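Local coordinates for protein endo-beta-1,2-glucanase (Talaromyces funiculosus, PDB 6IMV) that hydrolyses internal beta-1,2-glucosidic linkages of beta-1,2-glucan, as a fungal endo-acting glycoside hydrolase, at residues W273-S282 / R467-F476; F301-V309 / F324-T332. All coordinates share one frame; numbering follows the deposited sequence.

Contact 1 (W273-S282 / R467-F476); sequences WEYKRPQLVS and RIEAEYSRVF. With NAG (2-acetamido-2-deoxy-beta-D-glucopyranose), chain H.
R277 grips the carboxylate of E471 side-on: R277 NE donates to E471 OE1 at 2.9 Å and R277 NH2 to E471 OE2 at 2.8 Å. Both oxygens use their syn lone pairs, and the two flat groups lie only 8° from coplanar. R467 NH2 comes to the same E471 OE2 at 3.0 Å, nearly head-on along the C-O bond, while a water joins E471 OE1 to the carbonyl of W273. A third arginine, R474, lays its NH1 over one face of the R277 guanidinium. Were R277 an alanine, E471 OE1 would probably lose its protein donor here, leaving the carboxylate freer to turn.

R467, bent at chi2 (56°) and chi3 (65°), doubles over W273, with its guanidinium nearly parallel to the indole and R467 CD 3.5 Å from the centroid of the W273 five-membered ring. R467 NH1 meets E270, and W273 NE1 bonds to Q259.

Apolar packing centres on L280: its CD1 lies 3.8 Å from Y472 CE1 and also meets the edge of the F476 ring, and L280 CD2 touches V475 CG2 at 3.9 Å.

With two arginines bonded to it and R474 close behind, E471 is probably ionised, and one carboxylate ties the 3-10 segment 277-279 to helix 461-475.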
loop_
_atom_site.group_PDB
_atom_site.type_symbol
_atom_site.label_atom_id
_atom_site.label_comp_id
_atom_site.label_asym_id
_atom_site.label_seq_id
_atom_site.Cartn_x
_atom_site.Cartn_y
_atom_site.Cartn_z
ATOM N N TRP A 273 -0.074 -21.107 10.372
ATOM C CA TRP A 273 1.274 -20.633 10.675
ATOM C C TRP A 273 2.319 -21.690 10.303
ATOM O O TRP A 273 3.405 -21.350 9.839
ATOM C CB TRP A 273 1.367 -20.172 12.128
ATOM C CG TRP A 273 0.545 -18.938 12.321
ATOM C CD1 TRP A 273 -0.685 -18.856 12.899
ATOM C CD2 TRP A 273 0.872 -17.609 11.876
ATOM N NE1 TRP A 273 -1.142 -17.564 12.853
ATOM C CE2 TRP A 273 -0.210 -16.776 12.237
ATOM C CE3 TRP A 273 1.983 -17.035 11.244
ATOM C CZ2 TRP A 273 -0.221 -15.410 11.968
ATOM C CZ3 TRP A 273 1.975 -15.680 10.981
ATOM C CH2 TRP A 273 0.882 -14.881 11.335
ATOM N N GLU A 274 1.951 -22.965 10.435
ATOM C CA GLU A 274 2.834 -24.056 10.075
ATOM C C GLU A 274 3.102 -24.025 8.568
ATOM O O GLU A 274 4.237 -24.133 8.137
ATOM C CB GLU A 274 2.216 -25.389 10.483
ATOM C CG GLU A 274 3.160 -26.560 10.299
ATOM C CD GLU A 274 2.596 -27.881 10.791
ATOM O OE1 GLU A 274 1.654 -27.848 11.622
ATOM O OE2 GLU A 274 3.093 -28.933 10.337
ATOM N N TYR A 275 2.038 -23.870 7.779
ATOM C CA TYR A 275 2.141 -23.891 6.337
ATOM C C TYR A 275 2.912 -22.658 5.841
ATOM O O TYR A 275 3.534 -22.697 4.786
ATOM C CB TYR A 275 0.756 -23.971 5.694
ATOM C CG TYR A 275 0.823 -24.226 4.215
ATOM C CD1 TYR A 275 1.214 -25.467 3.737
ATOM C CD2 TYR A 275 0.556 -23.228 3.296
ATOM C CE1 TYR A 275 1.312 -25.720 2.380
ATOM C CE2 TYR A 275 0.635 -23.465 1.935
ATOM C CZ TYR A 275 1.012 -24.717 1.478
ATOM O OH TYR A 275 1.106 -24.965 0.146
ATOM N N LYS A 276 2.848 -21.567 6.614
ATOM C CA LYS A 276 3.511 -20.307 6.290
ATOM C C LYS A 276 5.011 -20.364 6.604
ATOM O O LYS A 276 5.782 -19.643 5.990
ATOM C CB LYS A 276 2.855 -19.151 7.055
ATOM C CG LYS A 276 1.685 -18.489 6.335
ATOM C CD LYS A 276 0.867 -17.559 7.212
ATOM C CE LYS A 276 1.680 -16.412 7.779
ATOM N NZ LYS A 276 2.332 -15.610 6.722
ATOM N N ARG A 277 5.406 -21.222 7.554
ATOM C CA ARG A 277 6.711 -21.132 8.246
ATOM C C ARG A 277 7.886 -21.213 7.271
ATOM O O ARG A 277 8.852 -20.468 7.420
ATOM C CB ARG A 277 6.820 -22.219 9.324
ATOM C CG ARG A 277 7.705 -21.843 10.510
ATOM C CD ARG A 277 7.381 -22.629 11.776
ATOM N NE ARG A 277 6.139 -22.166 12.393
ATOM C CZ ARG A 277 5.243 -22.946 12.992
ATOM N NH1 ARG A 277 5.358 -24.259 12.921
ATOM N NH2 ARG A 277 4.237 -22.401 13.654
ATOM N N PRO A 278 7.887 -22.122 6.268
ATOM C CA PRO A 278 9.019 -22.220 5.347
ATOM C C PRO A 278 9.265 -20.966 4.485
ATOM O O PRO A 278 10.320 -20.861 3.872
ATOM C CB PRO A 278 8.655 -23.416 4.444
ATOM C CG PRO A 278 7.627 -24.204 5.245
ATOM C CD PRO A 278 6.855 -23.144 6.004
ATOM N N GLN A 279 8.297 -20.043 4.420
ATOM C CA GLN A 279 8.440 -18.828 3.600
ATOM C C GLN A 279 9.001 -17.668 4.442
ATOM O O GLN A 279 9.276 -16.596 3.893
ATOM C CB GLN A 279 7.104 -18.463 2.953
ATOM C CG GLN A 279 6.728 -19.347 1.769
ATOM C CD GLN A 279 6.426 -20.777 2.144
ATOM O OE1 GLN A 279 7.097 -21.700 1.702
ATOM N NE2 GLN A 279 5.421 -20.977 2.979
ATOM N N LEU A 280 9.138 -17.877 5.759
ATOM C CA LEU A 280 9.753 -16.907 6.674
ATOM C C LEU A 280 11.221 -17.296 6.881
ATOM O O LEU A 280 11.504 -18.268 7.568
ATOM C CB LEU A 280 8.981 -16.896 7.999
ATOM C CG LEU A 280 9.404 -15.829 9.013
ATOM C CD1 LEU A 280 9.193 -14.434 8.445
ATOM C CD2 LEU A 280 8.661 -15.996 10.330
ATOM N N VAL A 281 12.132 -16.530 6.271
ATOM C CA VAL A 281 13.519 -16.947 6.096
ATOM C C VAL A 281 14.459 -15.778 6.429
ATOM O O VAL A 281 14.236 -14.631 6.023
ATOM C CB VAL A 281 13.759 -17.475 4.664
ATOM C CG1 VAL A 281 15.222 -17.844 4.415
ATOM C CG2 VAL A 281 12.864 -18.662 4.343
ATOM N N SER A 282 15.534 -16.099 7.149
ATOM C CA SER A 282 16.612 -15.164 7.465
ATOM C C SER A 282 17.688 -15.259 6.383
ATOM O O SER A 282 18.128 -16.346 6.057
ATOM C CB SER A 282 17.191 -15.471 8.813
ATOM O OG SER A 282 18.123 -14.487 9.205
ATOM N N ARG A 467 1.663 -14.718 19.000
ATOM C CA ARG A 467 1.859 -15.503 17.800
ATOM C C ARG A 467 3.004 -14.919 16.963
ATOM O O ARG A 467 3.880 -15.642 16.515
ATOM C CB ARG A 467 0.557 -15.545 16.989
ATOM C CG ARG A 467 0.691 -16.148 15.597
ATOM C CD ARG A 467 1.272 -17.552 15.580
ATOM N NE ARG A 467 0.406 -18.520 16.233
ATOM C CZ ARG A 467 0.615 -19.827 16.242
ATOM N NH1 ARG A 467 -0.298 -20.638 16.753
ATOM N NH2 ARG A 467 1.723 -20.325 15.723
ATOM N N ILE A 468 2.968 -13.611 16.704
ATOM C CA ILE A 468 3.854 -13.052 15.676
ATOM C C ILE A 468 5.268 -12.903 16.269
ATOM O O ILE A 468 6.247 -13.120 15.575
ATOM C CB ILE A 468 3.271 -11.760 15.063
ATOM C CG1 ILE A 468 3.815 -11.504 13.653
ATOM C CG2 ILE A 468 3.492 -10.558 15.970
ATOM C CD1 ILE A 468 3.677 -12.672 12.688
ATOM N N GLU A 469 5.368 -12.641 17.583
ATOM C CA GLU A 469 6.674 -12.611 18.248
ATOM C C GLU A 469 7.281 -14.017 18.243
ATOM O O GLU A 469 8.468 -14.164 17.960
ATOM C CB GLU A 469 6.583 -12.058 19.667
ATOM C CG GLU A 469 7.943 -11.841 20.303
ATOM C CD GLU A 469 7.924 -10.950 21.531
ATOM O OE1 GLU A 469 7.056 -11.173 22.403
ATOM O OE2 GLU A 469 8.774 -10.025 21.612
ATOM N N ALA A 470 6.453 -15.044 18.486
ATOM C CA ALA A 470 6.909 -16.426 18.445
ATOM C C ALA A 470 7.491 -16.753 17.067
ATOM O O ALA A 470 8.597 -17.300 16.978
ATOM C CB ALA A 470 5.791 -17.378 18.819
ATOM N N GLU A 471 6.745 -16.422 15.998
ATOM C CA GLU A 471 7.134 -16.831 14.662
ATOM C C GLU A 471 8.455 -16.141 14.292
ATOM O O GLU A 471 9.375 -16.794 13.790
ATOM C CB GLU A 471 6.023 -16.550 13.643
ATOM C CG GLU A 471 4.784 -17.408 13.822
ATOM C CD GLU A 471 4.980 -18.913 13.679
ATOM O OE1 GLU A 471 5.875 -19.341 12.905
ATOM O OE2 GLU A 471 4.254 -19.662 14.353
ATOM N N TYR A 472 8.545 -14.830 14.550
ATOM C CA TYR A 472 9.710 -14.042 14.144
ATOM C C TYR A 472 10.922 -14.389 15.027
ATOM O O TYR A 472 12.018 -14.539 14.498
ATOM C CB TYR A 472 9.386 -12.543 14.117
ATOM C CG TYR A 472 8.850 -12.074 12.786
ATOM C CD1 TYR A 472 9.710 -11.674 11.779
ATOM C CD2 TYR A 472 7.491 -12.057 12.517
ATOM C CE1 TYR A 472 9.240 -11.285 10.538
ATOM C CE2 TYR A 472 7.004 -11.646 11.284
ATOM C CZ TYR A 472 7.883 -11.257 10.289
ATOM O OH TYR A 472 7.419 -10.853 9.069
ATOM N N SER A 473 10.721 -14.573 16.343
ATOM C CA SER A 473 11.851 -14.826 17.245
ATOM C C SER A 473 12.447 -16.219 16.991
ATOM O O SER A 473 13.615 -16.442 17.292
ATOM C CB SER A 473 11.493 -14.610 18.700
ATOM O OG SER A 473 10.534 -15.547 19.149
ATOM N N ARG A 474 11.669 -17.134 16.400
ATOM C CA ARG A 474 12.156 -18.483 16.091
ATOM C C ARG A 474 13.106 -18.476 14.885
ATOM O O ARG A 474 13.991 -19.328 14.797
ATOM C CB ARG A 474 10.982 -19.437 15.831
ATOM C CG ARG A 474 10.304 -19.913 17.107
ATOM C CD ARG A 474 9.009 -20.665 16.895
ATOM N NE ARG A 474 9.262 -21.973 16.320
ATOM C CZ ARG A 474 8.307 -22.834 15.975
ATOM N NH1 ARG A 474 7.041 -22.571 16.256
ATOM N NH2 ARG A 474 8.626 -23.943 15.335
ATOM N N VAL A 475 12.918 -17.526 13.962
ATOM C CA VAL A 475 13.666 -17.487 12.697
ATOM C C VAL A 475 14.843 -16.499 12.782
ATOM O O VAL A 475 15.918 -16.783 12.223
ATOM C CB VAL A 475 12.730 -17.138 11.526
ATOM C CG1 VAL A 475 13.498 -16.811 10.247
ATOM C CG2 VAL A 475 11.719 -18.254 11.285
ATOM N N PHE A 476 14.638 -15.358 13.465
ATOM C CA PHE A 476 15.594 -14.251 13.463
ATOM C C PHE A 476 16.368 -14.197 14.788
ATOM O O PHE A 476 15.939 -13.579 15.761
ATOM C CB PHE A 476 14.866 -12.948 13.132
ATOM C CG PHE A 476 14.280 -12.953 11.745
ATOM C CD1 PHE A 476 15.079 -12.713 10.638
ATOM C CD2 PHE A 476 12.941 -13.256 11.542
ATOM C CE1 PHE A 476 14.546 -12.746 9.359
ATOM C CE2 PHE A 476 12.406 -13.298 10.263
ATOM C CZ PHE A 476 13.211 -13.041 9.171
HETATM C C1 NAG H . 11.327 -19.544 -3.010
HETATM C C2 NAG H . 12.521 -20.473 -2.800
HETATM C C3 NAG H . 12.027 -21.907 -2.927
HETATM C C4 NAG H . 10.975 -22.152 -1.850
HETATM C C5 NAG H . 9.775 -21.250 -2.168
HETATM C C6 NAG H . 8.620 -21.403 -1.183
HETATM C C7 NAG H . 14.704 -19.585 -3.515
HETATM C C8 NAG H . 15.626 -19.385 -4.668
HETATM N N2 NAG H . 13.569 -20.228 -3.774
HETATM O O3 NAG H . 13.125 -22.785 -2.749
HETATM O O4 NAG H . 10.656 -23.547 -1.761
HETATM O O5 NAG H . 10.240 -19.894 -2.128
HETATM O O6 NAG H . 9.116 -21.356 0.164
HETATM O O7 NAG H . 14.982 -19.158 -2.415
HETATM O O HOH W 1 4.986 -19.003 10.114
#

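Contact 2 (F301-V309 / F324-T332). With GLC (alpha-D-glucopyranose), chain D.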
loop_
_atom_site.group_PDB
_atom_site.type_symbol
_atom_site.label_atom_id
_atom_site.label_comp_id
_atom_site.label_asym_id
_atom_site.label_seq_id
_atom_site.Cartn_x
_atom_site.Cartn_y
_atom_site.Cartn_z
ATOM N N PHE A 301 11.971 -8.396 -2.732
ATOM C CA PHE A 301 12.400 -7.306 -1.832
ATOM C C PHE A 301 12.020 -5.946 -2.440
ATOM O O PHE A 301 12.714 -4.948 -2.234
ATOM C CB PHE A 301 13.892 -7.391 -1.492
ATOM C CG PHE A 301 14.217 -6.974 -0.079
ATOM C CD1 PHE A 301 14.148 -7.894 0.958
ATOM C CD2 PHE A 301 14.549 -5.657 0.223
ATOM C CE1 PHE A 301 14.423 -7.516 2.265
ATOM C CE2 PHE A 301 14.830 -5.283 1.528
ATOM C CZ PHE A 301 14.765 -6.213 2.546
ATOM N N SER A 302 10.911 -5.929 -3.193
ATOM C CA SER A 302 10.172 -4.723 -3.500
ATOM C C SER A 302 9.631 -4.134 -2.193
ATOM O O SER A 302 9.141 -4.894 -1.332
ATOM C CB SER A 302 9.043 -5.017 -4.458
ATOM O OG SER A 302 8.116 -3.942 -4.506
ATOM N N SER A 303 9.680 -2.800 -2.075
ATOM C CA SER A 303 9.198 -2.098 -0.890
ATOM C C SER A 303 7.741 -2.477 -0.580
ATOM O O SER A 303 7.361 -2.544 0.587
ATOM C CB SER A 303 9.352 -0.600 -1.037
ATOM O OG SER A 303 10.716 -0.247 -1.178
ATOM N N HIS A 304 6.927 -2.715 -1.620
ATOM C CA HIS A 304 5.479 -2.942 -1.440
ATOM C C HIS A 304 5.222 -4.161 -0.548
ATOM O O HIS A 304 4.188 -4.218 0.105
ATOM C CB HIS A 304 4.742 -3.063 -2.787
ATOM C CG HIS A 304 4.751 -4.438 -3.360
ATOM N ND1 HIS A 304 5.842 -4.954 -4.038
ATOM C CD2 HIS A 304 3.820 -5.413 -3.356
ATOM C CE1 HIS A 304 5.582 -6.192 -4.417
ATOM N NE2 HIS A 304 4.351 -6.493 -4.015
ATOM N N GLU A 305 6.170 -5.111 -0.513
ATOM C CA GLU A 305 6.022 -6.368 0.244
ATOM C C GLU A 305 5.893 -6.114 1.757
ATOM O O GLU A 305 5.469 -7.008 2.486
ATOM C CB GLU A 305 7.201 -7.307 -0.040
ATOM C CG GLU A 305 7.278 -7.761 -1.482
ATOM C CD GLU A 305 8.633 -8.317 -1.913
ATOM O OE1 GLU A 305 9.426 -8.714 -1.037
ATOM O OE2 GLU A 305 8.903 -8.321 -3.130
ATOM N N THR A 306 6.237 -4.899 2.211
ATOM C CA THR A 306 6.284 -4.509 3.623
ATOM C C THR A 306 4.965 -3.849 4.073
ATOM O O THR A 306 4.825 -3.479 5.230
ATOM C CB THR A 306 7.507 -3.606 3.842
ATOM O OG1 THR A 306 8.667 -4.389 3.553
ATOM C CG2 THR A 306 7.617 -3.042 5.239
ATOM N N TRP A 307 3.989 -3.763 3.158
ATOM C CA TRP A 307 2.676 -3.109 3.319
ATOM C C TRP A 307 2.000 -3.425 4.663
ATOM O O TRP A 307 1.341 -2.554 5.227
ATOM C CB TRP A 307 1.784 -3.552 2.159
ATOM C CG TRP A 307 0.535 -2.779 1.874
ATOM C CD1 TRP A 307 -0.557 -2.612 2.675
ATOM C CD2 TRP A 307 0.190 -2.198 0.600
ATOM N NE1 TRP A 307 -1.535 -1.925 2.003
ATOM C CE2 TRP A 307 -1.117 -1.673 0.721
ATOM C CE3 TRP A 307 0.853 -2.082 -0.630
ATOM C CZ2 TRP A 307 -1.757 -1.020 -0.332
ATOM C CZ3 TRP A 307 0.216 -1.445 -1.673
ATOM C CH2 TRP A 307 -1.073 -0.922 -1.524
ATOM N N LYS A 308 2.108 -4.670 5.140
ATOM C CA LYS A 308 1.351 -5.134 6.309
ATOM C C LYS A 308 1.635 -4.270 7.544
ATOM O O LYS A 308 0.759 -4.111 8.384
ATOM C CB LYS A 308 1.637 -6.607 6.612
ATOM C CG LYS A 308 3.031 -6.907 7.146
ATOM C CD LYS A 308 3.381 -8.377 7.122
ATOM C CE LYS A 308 4.672 -8.685 7.848
ATOM N NZ LYS A 308 4.914 -10.144 7.944
ATOM N N VAL A 309 2.848 -3.712 7.652
ATOM C CA VAL A 309 3.262 -2.994 8.865
ATOM C C VAL A 309 2.516 -1.653 8.968
ATOM O O VAL A 309 2.465 -1.081 10.050
ATOM C CB VAL A 309 4.789 -2.799 8.937
ATOM C CG1 VAL A 309 5.524 -4.112 8.748
ATOM C CG2 VAL A 309 5.286 -1.747 7.958
ATOM N N PHE A 324 12.951 -5.356 10.545
ATOM C CA PHE A 324 12.437 -4.451 9.515
ATOM C C PHE A 324 13.269 -3.157 9.452
ATOM O O PHE A 324 13.372 -2.551 8.382
ATOM C CB PHE A 324 10.938 -4.209 9.713
ATOM C CG PHE A 324 10.094 -5.318 9.135
ATOM C CD1 PHE A 324 10.025 -6.551 9.760
ATOM C CD2 PHE A 324 9.407 -5.142 7.943
ATOM C CE1 PHE A 324 9.246 -7.572 9.228
ATOM C CE2 PHE A 324 8.654 -6.170 7.400
ATOM C CZ PHE A 324 8.555 -7.377 8.053
ATOM N N GLN A 325 13.877 -2.748 10.572
ATOM C CA GLN A 325 14.827 -1.640 10.542
ATOM C C GLN A 325 16.037 -2.051 9.684
ATOM O O GLN A 325 16.505 -1.291 8.853
ATOM C CB GLN A 325 15.244 -1.208 11.952
ATOM C CG GLN A 325 16.007 0.114 11.962
ATOM C CD GLN A 325 16.179 0.742 13.327
ATOM O OE1 GLN A 325 15.921 0.141 14.354
ATOM N NE2 GLN A 325 16.661 1.968 13.347
ATOM N N ASN A 326 16.537 -3.272 9.894
ATOM C CA ASN A 326 17.639 -3.812 9.096
ATOM C C ASN A 326 17.290 -3.749 7.601
ATOM O O ASN A 326 18.151 -3.449 6.788
ATOM C CB ASN A 326 17.991 -5.240 9.520
ATOM C CG ASN A 326 19.026 -5.317 10.624
ATOM O OD1 ASN A 326 19.329 -4.322 11.286
ATOM N ND2 ASN A 326 19.587 -6.505 10.814
ATOM N N ALA A 327 16.029 -4.032 7.245
ATOM C CA ALA A 327 15.599 -4.020 5.843
ATOM C C ALA A 327 15.948 -2.673 5.204
ATOM O O ALA A 327 16.312 -2.627 4.028
ATOM C CB ALA A 327 14.118 -4.303 5.729
ATOM N N GLU A 328 15.811 -1.586 5.972
ATOM C CA GLU A 328 15.997 -0.227 5.462
ATOM C C GLU A 328 17.480 0.140 5.437
ATOM O O GLU A 328 17.879 0.969 4.639
ATOM C CB GLU A 328 15.154 0.766 6.265
ATOM C CG GLU A 328 13.673 0.431 6.218
ATOM C CD GLU A 328 13.162 0.052 4.835
ATOM O OE1 GLU A 328 13.437 0.814 3.871
ATOM O OE2 GLU A 328 12.503 -1.008 4.722
ATOM N N ARG A 329 18.280 -0.475 6.312
ATOM C CA ARG A 329 19.733 -0.384 6.217
ATOM C C ARG A 329 20.173 -0.974 4.872
ATOM O O ARG A 329 20.954 -0.374 4.143
ATOM C CB ARG A 329 20.425 -1.158 7.347
ATOM C CG ARG A 329 20.086 -0.682 8.751
ATOM C CD ARG A 329 20.739 -1.569 9.791
ATOM N NE ARG A 329 19.989 -1.583 11.032
ATOM C CZ ARG A 329 20.035 -0.622 11.942
ATOM N NH1 ARG A 329 20.780 0.452 11.726
ATOM N NH2 ARG A 329 19.337 -0.749 13.057
ATOM N N ALA A 330 19.634 -2.164 4.565
ATOM C CA ALA A 330 19.946 -2.868 3.337
ATOM C C ALA A 330 19.413 -2.098 2.121
ATOM O O ALA A 330 20.117 -1.956 1.110
ATOM C CB ALA A 330 19.377 -4.265 3.406
ATOM N N ARG A 331 18.182 -1.581 2.216
ATOM C CA ARG A 331 17.516 -0.989 1.040
ATOM C C ARG A 331 18.243 0.297 0.634
ATOM O O ARG A 331 18.534 0.497 -0.559
ATOM C CB ARG A 331 16.025 -0.731 1.306
ATOM C CG ARG A 331 15.157 -0.649 0.055
ATOM C CD ARG A 331 13.740 -0.146 0.325
ATOM N NE ARG A 331 13.055 -0.840 1.410
ATOM C CZ ARG A 331 12.559 -2.075 1.338
ATOM N NH1 ARG A 331 12.581 -2.742 0.192
ATOM N NH2 ARG A 331 12.075 -2.651 2.428
ATOM N N THR A 332 18.496 1.181 1.611
ATOM C CA THR A 332 19.167 2.455 1.337
ATOM C C THR A 332 20.616 2.206 0.881
ATOM O O THR A 332 21.048 2.733 -0.134
ATOM C CB THR A 332 19.091 3.416 2.535
ATOM O OG1 THR A 332 19.696 2.849 3.698
ATOM C CG2 THR A 332 17.672 3.810 2.870
HETATM C C1 GLC D . 1.905 -11.738 -5.735
HETATM C C2 GLC D . 1.214 -10.506 -5.194
HETATM C C3 GLC D . 2.223 -9.532 -4.616
HETATM C C4 GLC D . 3.012 -10.215 -3.513
HETATM C C5 GLC D . 3.681 -11.466 -4.084
HETATM C C6 GLC D . 4.368 -12.278 -2.989
HETATM O O1 GLC D . 2.677 -11.296 -6.872
HETATM O O2 GLC D . 0.535 -9.872 -6.289
HETATM O O3 GLC D . 1.586 -8.372 -4.082
HETATM O O4 GLC D . 3.958 -9.296 -2.952
HETATM O O5 GLC D . 2.714 -12.313 -4.718
HETATM O O6 GLC D . 3.419 -12.731 -2.019
HETATM O O HOH W 2 13.417 -2.317 -2.511
HETATM O O HOH W 3 10.192 -4.927 1.196
#
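T306 and F324 meet at the dry, apolar end of this buried contact. With T306 OG1 beside the backbone N (chi1 -63°), the methyl is sent to the edge of the phenylalanine ring, T306 CG2 standing 3.9 Å from F324 CD2. V309 CG1 comes obliquely to F324 CE2 at 4.0 Å, and the aliphatic end of K308 crosses the same ring at about a right angle. The ammonium of K308 goes elsewhere, to the carbonyl of P248 and the carboxylate of E252. One turn further along the helix, F301 CZ rests on the methyl of A327, 3.8 Å from its CB.

The fold is an (alpha/alpha)6 barrel, as known for this glycoside hydrolase family; here a loop with a 3-10 segment, 303-307, lies against helix 318-337. H304, from that segment, turns away from the helix and donates through NE2 to O4 of a bound glucose at 3.0 Å.

Around R331, by contrast, the contact is polar and takes in water. The guanidinium lies between two residues of the loop: F301 CE2 over one face, its ring tilted 23° from the guanidinium plane, and S303 OG over the other, that hydroxyl bonding to the S385 carbonyl. E328, one turn back on the helix, fixes the group's rotation by a side-on pair, R331 NE to E328 OE1 at 3.0 Å and R331 NH2 to E328 OE2 at 2.9 Å. R331 NH1 gives a hydrogen to a water that in turn donates to F301 O, 2.7 Å from that carbonyl oxygen. A second water accepts from R331 NH2, donates to S302 O and hydrogen-bonds with T306 OG1, bridging helix and loop.

In the fold
Contact 1 sits about 23 Å from the chain's centre and is only partly buried, with a glycan sugar at its margin; contact 2, about 13 Å from the centre, has every touching residue buried. Their chemistry follows. In contact 1 opposite charges pair directly between a 3-10 turn and a helix, whereas in contact 2 R331 is paired with a carboxylate of its own helix, and its clear hydrogen bonds toward the loop run through waters. Helix 318-337 meets both: it carries one side of contact 2, and Y472 of contact 1 packs on its F324. Y472 OH, which hydrogen-bonds to Q296, also lies 2.8 Å from K308 NZ, a probable hydrogen bond connecting the two contacts.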